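Local coordinates for protein halorhodopsin (Halobacterium salinarum, PDB 2JAF) that probably works as a light-driven chloride pump of the haloarchaeal membrane, carrying retinal inside a bundle of helices, at residues L33-F47 / L67-L81. The protein carries 2 engineered substitutions. Sequence-based numbering, arbitrary orientation.
Sequences LWVNVALAGIAILVF and LMIPLVSISSYLGLL. With PLM (palmitic acid), chain D.
Asn36 and Tyr77 make the polar link between two antiparallel helices. Asn36 ND2 donates to Tyr77 OH at 2.9 Å, with an N-H...O angle of 155°, and the hydroxyl lies in the plane of the amide. Asn36 CB sits over one face of the phenol ring, 3.7 Å from its centroid. The same hydroxyl bonds Asp238 and Arg108, and Asn36 ND2 also reaches Ser235 O, so this buried cluster ties both helices to helices 227-255 and 106-127. A phenylalanine in place of Tyr77 would probably keep the ring under Asn36 CB but leave the Asn36 amide, Asp238 and Arg108 without their shared hydroxyl partner. The tight part of the contact lies further along. Pro70 fits as a knob among Ala40, Ala43, Ile44 and Phe47, with Pro70 CG 3.6 Å from Ile44 CG1. Ile74 fills the next hole, formed by Val37, Ala40, Gly41 and Ile44. Ile74 CD1 comes within 3.7 Å of Gly41 N. The axes of 33-47 and 67-81 approach to 8.7 Å, their N-to-C directions 157° apart. These are the first two transmembrane helices of the seven-helix rhodopsin bundle, packed as neighbours. Ser73, on the second of them, lies near the retinal and bonds Tyr243. The surface side is at Trp34, which is exposed and may face lipid. Its CG is anti to the carbonyl carbon (chi1 -79°), and the indole folds back over Leu81. Leu81 CD1 sits over the six-membered ring, 3.4 Å from its centroid, in a CH-pi contact. Leu81 CD2 lies over the five-membered part of the same face, nearest Trp34 NE1, and also meets Leu33 CB at 3.6 Å. On the second helix, Val72 packs on Phe171 of a neighbouring subunit.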
# COMPACT_ATOMS: atom_id res chain seq x y z
N LEU A 33 26.21 6.01 1.24
CA LEU A 33 25.08 5.72 2.11
C LEU A 33 25.12 6.54 3.40
O LEU A 33 24.13 7.17 3.78
CB LEU A 33 25.04 4.23 2.44
CG LEU A 33 25.09 3.29 1.22
CD1 LEU A 33 25.11 1.84 1.70
CD2 LEU A 33 23.89 3.55 0.31
N TRP A 34 26.27 6.54 4.08
CA TRP A 34 26.39 7.30 5.32
C TRP A 34 26.19 8.79 5.11
O TRP A 34 25.63 9.47 5.96
CB TRP A 34 27.76 7.07 5.96
CG TRP A 34 27.87 5.78 6.70
CD1 TRP A 34 28.68 4.72 6.39
CD2 TRP A 34 27.12 5.38 7.85
NE1 TRP A 34 28.48 3.69 7.29
CE2 TRP A 34 27.53 4.07 8.19
CE3 TRP A 34 26.14 6.01 8.64
CZ2 TRP A 34 26.99 3.38 9.29
CZ3 TRP A 34 25.60 5.31 9.72
CH2 TRP A 34 26.04 4.01 10.04
N VAL A 35 26.64 9.29 3.96
CA VAL A 35 26.50 10.71 3.67
C VAL A 35 25.03 11.13 3.73
O VAL A 35 24.72 12.20 4.26
CB VAL A 35 27.07 11.06 2.27
CG1 VAL A 35 26.32 10.32 1.18
CG2 VAL A 35 26.98 12.56 2.03
N ASN A 36 24.12 10.31 3.22
CA ASN A 36 22.72 10.70 3.26
C ASN A 36 22.00 10.42 4.57
O ASN A 36 20.95 10.99 4.83
CB ASN A 36 21.95 10.13 2.07
CG ASN A 36 22.12 10.98 0.82
OD1 ASN A 36 22.62 12.11 0.91
ND2 ASN A 36 21.71 10.47 -0.33
N VAL A 37 22.56 9.55 5.40
CA VAL A 37 21.94 9.33 6.70
C VAL A 37 22.15 10.66 7.43
O VAL A 37 21.25 11.16 8.10
CB VAL A 37 22.64 8.20 7.48
CG1 VAL A 37 22.20 8.22 8.94
CG2 VAL A 37 22.28 6.85 6.87
N ALA A 38 23.33 11.24 7.26
CA ALA A 38 23.65 12.51 7.91
C ALA A 38 22.85 13.66 7.30
O ALA A 38 22.25 14.46 8.03
CB ALA A 38 25.13 12.80 7.79
N LEU A 39 22.83 13.75 5.98
CA LEU A 39 22.10 14.84 5.33
C LEU A 39 20.60 14.76 5.59
O LEU A 39 19.96 15.79 5.81
CB LEU A 39 22.40 14.86 3.82
CG LEU A 39 23.84 15.22 3.46
CD1 LEU A 39 24.01 15.28 1.94
CD2 LEU A 39 24.20 16.57 4.08
N ALA A 40 20.04 13.56 5.57
CA ALA A 40 18.62 13.41 5.83
C ALA A 40 18.36 13.78 7.30
O ALA A 40 17.32 14.35 7.64
CB ALA A 40 18.17 11.97 5.56
N GLY A 41 19.32 13.46 8.16
CA GLY A 41 19.19 13.78 9.57
C GLY A 41 19.19 15.29 9.77
O GLY A 41 18.40 15.83 10.54
N ILE A 42 20.09 15.97 9.07
CA ILE A 42 20.18 17.43 9.17
C ILE A 42 18.92 18.08 8.60
O ILE A 42 18.42 19.07 9.15
CB ILE A 42 21.43 17.94 8.42
CG1 ILE A 42 22.69 17.42 9.11
CG2 ILE A 42 21.43 19.47 8.37
CD1 ILE A 42 23.97 17.81 8.42
N ALA A 43 18.40 17.54 7.50
CA ALA A 43 17.20 18.09 6.88
C ALA A 43 16.03 18.05 7.86
O ALA A 43 15.31 19.04 8.03
CB ALA A 43 16.84 17.31 5.61
N ILE A 44 15.83 16.90 8.50
CA ILE A 44 14.75 16.74 9.46
C ILE A 44 14.83 17.83 10.53
O ILE A 44 13.84 18.50 10.82
CB ILE A 44 14.82 15.36 10.15
CG1 ILE A 44 14.54 14.26 9.13
CG2 ILE A 44 13.81 15.30 11.30
CD1 ILE A 44 14.74 12.86 9.66
N LEU A 45 16.01 18.00 11.11
CA LEU A 45 16.20 19.00 12.14
C LEU A 45 15.95 20.41 11.60
O LEU A 45 15.33 21.24 12.27
CB LEU A 45 17.61 18.89 12.72
CG LEU A 45 17.85 17.57 13.47
CD1 LEU A 45 19.23 17.58 14.13
CD2 LEU A 45 16.77 17.38 14.54
N VAL A 46 16.43 20.68 10.39
CA VAL A 46 16.23 21.99 9.77
C VAL A 46 14.74 22.25 9.51
O VAL A 46 14.24 23.33 9.79
CB VAL A 46 16.99 22.10 8.43
CG1 VAL A 46 16.57 23.36 7.68
CG2 VAL A 46 18.49 22.12 8.69
N PHE A 47 14.05 21.24 8.99
CA PHE A 47 12.63 21.38 8.70
C PHE A 47 11.77 21.54 9.95
O PHE A 47 10.85 22.35 9.97
CB PHE A 47 12.14 20.18 7.88
CG PHE A 47 12.82 20.02 6.54
CD1 PHE A 47 13.58 21.06 6.00
CD2 PHE A 47 12.69 18.85 5.81
CE1 PHE A 47 14.19 20.93 4.75
CE2 PHE A 47 13.30 18.70 4.57
CZ PHE A 47 14.05 19.75 4.04
N LEU A 67 8.12 16.95 6.23
CA LEU A 67 9.01 16.40 7.26
C LEU A 67 9.27 14.92 7.04
O LEU A 67 10.36 14.42 7.35
CB LEU A 67 8.40 16.59 8.65
CG LEU A 67 8.65 17.93 9.35
CD1 LEU A 67 7.88 17.98 10.66
CD2 LEU A 67 10.15 18.09 9.60
N MET A 68 8.28 14.21 6.53
CA MET A 68 8.42 12.78 6.32
C MET A 68 9.24 12.36 5.12
O MET A 68 9.65 11.21 5.04
CB MET A 68 7.06 12.14 6.25
CG MET A 68 6.42 12.02 7.61
SD MET A 68 5.05 10.92 7.50
CE MET A 68 3.78 12.08 7.03
N ILE A 69 9.48 13.28 4.19
CA ILE A 69 10.28 12.94 3.03
C ILE A 69 11.66 12.49 3.51
O ILE A 69 12.12 11.41 3.13
CB ILE A 69 10.39 14.13 2.05
CG1 ILE A 69 9.01 14.38 1.42
CG2 ILE A 69 11.44 13.85 0.98
CD1 ILE A 69 8.89 15.67 0.63
N PRO A 70 12.33 13.28 4.36
CA PRO A 70 13.64 12.84 4.82
C PRO A 70 13.55 11.70 5.84
O PRO A 70 14.50 10.94 6.02
CB PRO A 70 14.26 14.11 5.40
CG PRO A 70 13.06 14.87 5.89
CD PRO A 70 12.07 14.68 4.76
N LEU A 71 12.39 11.58 6.50
CA LEU A 71 12.19 10.50 7.47
C LEU A 71 12.18 9.16 6.74
O LEU A 71 12.83 8.20 7.18
CB LEU A 71 10.87 10.69 8.22
CG LEU A 71 10.91 11.71 9.37
CD1 LEU A 71 9.50 11.96 9.88
CD2 LEU A 71 11.80 11.17 10.48
N VAL A 72 11.46 9.09 5.63
CA VAL A 72 11.40 7.86 4.84
C VAL A 72 12.78 7.60 4.23
O VAL A 72 13.24 6.46 4.13
CB VAL A 72 10.36 7.97 3.69
CG1 VAL A 72 10.36 6.67 2.85
CG2 VAL A 72 8.98 8.24 4.27
N SER A 73 13.45 8.68 3.82
CA SER A 73 14.78 8.57 3.23
C SER A 73 15.78 7.92 4.20
O SER A 73 16.52 7.01 3.81
CB SER A 73 15.29 9.95 2.81
OG SER A 73 16.55 9.85 2.16
N ILE A 74 15.82 8.39 5.44
CA ILE A 74 16.75 7.82 6.41
C ILE A 74 16.48 6.33 6.57
O ILE A 74 17.40 5.53 6.66
CB ILE A 74 16.64 8.48 7.80
CG1 ILE A 74 17.01 9.95 7.71
CG2 ILE A 74 17.57 7.77 8.78
CD1 ILE A 74 16.98 10.68 9.04
N SER A 75 15.20 5.98 6.61
CA SER A 75 14.79 4.58 6.74
C SER A 75 15.38 3.77 5.59
O SER A 75 15.87 2.66 5.80
CB SER A 75 13.27 4.47 6.70
OG SER A 75 12.86 3.11 6.62
N SER A 76 15.33 4.32 4.39
CA SER A 76 15.85 3.63 3.22
C SER A 76 17.34 3.36 3.35
O SER A 76 17.80 2.24 3.14
CB SER A 76 15.59 4.46 1.95
OG SER A 76 16.09 3.78 0.81
N TYR A 77 18.10 4.39 3.70
CA TYR A 77 19.53 4.23 3.84
C TYR A 77 19.94 3.27 4.96
O TYR A 77 20.96 2.58 4.84
CB TYR A 77 20.19 5.60 3.98
CG TYR A 77 20.28 6.32 2.64
CD1 TYR A 77 21.24 5.95 1.70
CD2 TYR A 77 19.34 7.28 2.28
CE1 TYR A 77 21.27 6.54 0.43
CE2 TYR A 77 19.36 7.87 1.01
CZ TYR A 77 20.32 7.49 0.09
OH TYR A 77 20.32 8.05 -1.17
N LEU A 78 19.16 3.21 6.02
CA LEU A 78 19.45 2.28 7.11
C LEU A 78 19.24 0.85 6.59
O LEU A 78 19.99 -0.06 6.93
CB LEU A 78 18.51 2.52 8.30
CG LEU A 78 18.61 3.87 9.00
CD1 LEU A 78 17.54 3.95 10.09
CD2 LEU A 78 20.01 4.05 9.59
N GLY A 79 18.21 0.67 5.77
CA GLY A 79 17.94 -0.64 5.21
C GLY A 79 19.13 -1.08 4.38
O GLY A 79 19.57 -2.23 4.46
N LEU A 80 19.66 -0.15 3.59
CA LEU A 80 20.81 -0.45 2.75
C LEU A 80 22.08 -0.69 3.57
O LEU A 80 22.77 -1.69 3.39
CB LEU A 80 21.06 0.70 1.76
CG LEU A 80 19.91 1.01 0.79
CD1 LEU A 80 20.29 2.20 -0.10
CD2 LEU A 80 19.60 -0.22 -0.05
N LEU A 81 22.39 0.25 4.46
CA LEU A 81 23.58 0.13 5.30
C LEU A 81 23.61 -1.19 6.07
O LEU A 81 24.65 -1.86 6.12
CB LEU A 81 23.65 1.30 6.28
CG LEU A 81 24.28 2.59 5.75
CD1 LEU A 81 24.14 3.71 6.77
CD2 LEU A 81 25.75 2.33 5.43
C1 PLM D . 12.93 0.26 4.67
O1 PLM D . 13.59 -0.48 5.42
O2 PLM D . 13.18 1.48 4.55
C2 PLM D . 11.80 -0.38 3.88
C3 PLM D . 10.45 0.34 3.94
C4 PLM D . 9.47 -0.44 3.07
C5 PLM D . 8.12 0.23 3.10
C6 PLM D . 7.59 0.56 1.73
C7 PLM D . 6.14 0.93 1.93
C8 PLM D . 5.46 1.30 0.63
C9 PLM D . 4.02 1.69 0.93
CA PLM D . 3.28 2.04 -0.35
CB PLM D . 1.97 2.82 -0.26
CC PLM D . 2.04 4.22 0.34
CD PLM D . 0.65 4.83 0.28
CE PLM D . 0.65 6.25 0.85
CF PLM D . -0.80 6.71 0.98
CG PLM D . -0.85 8.13 1.53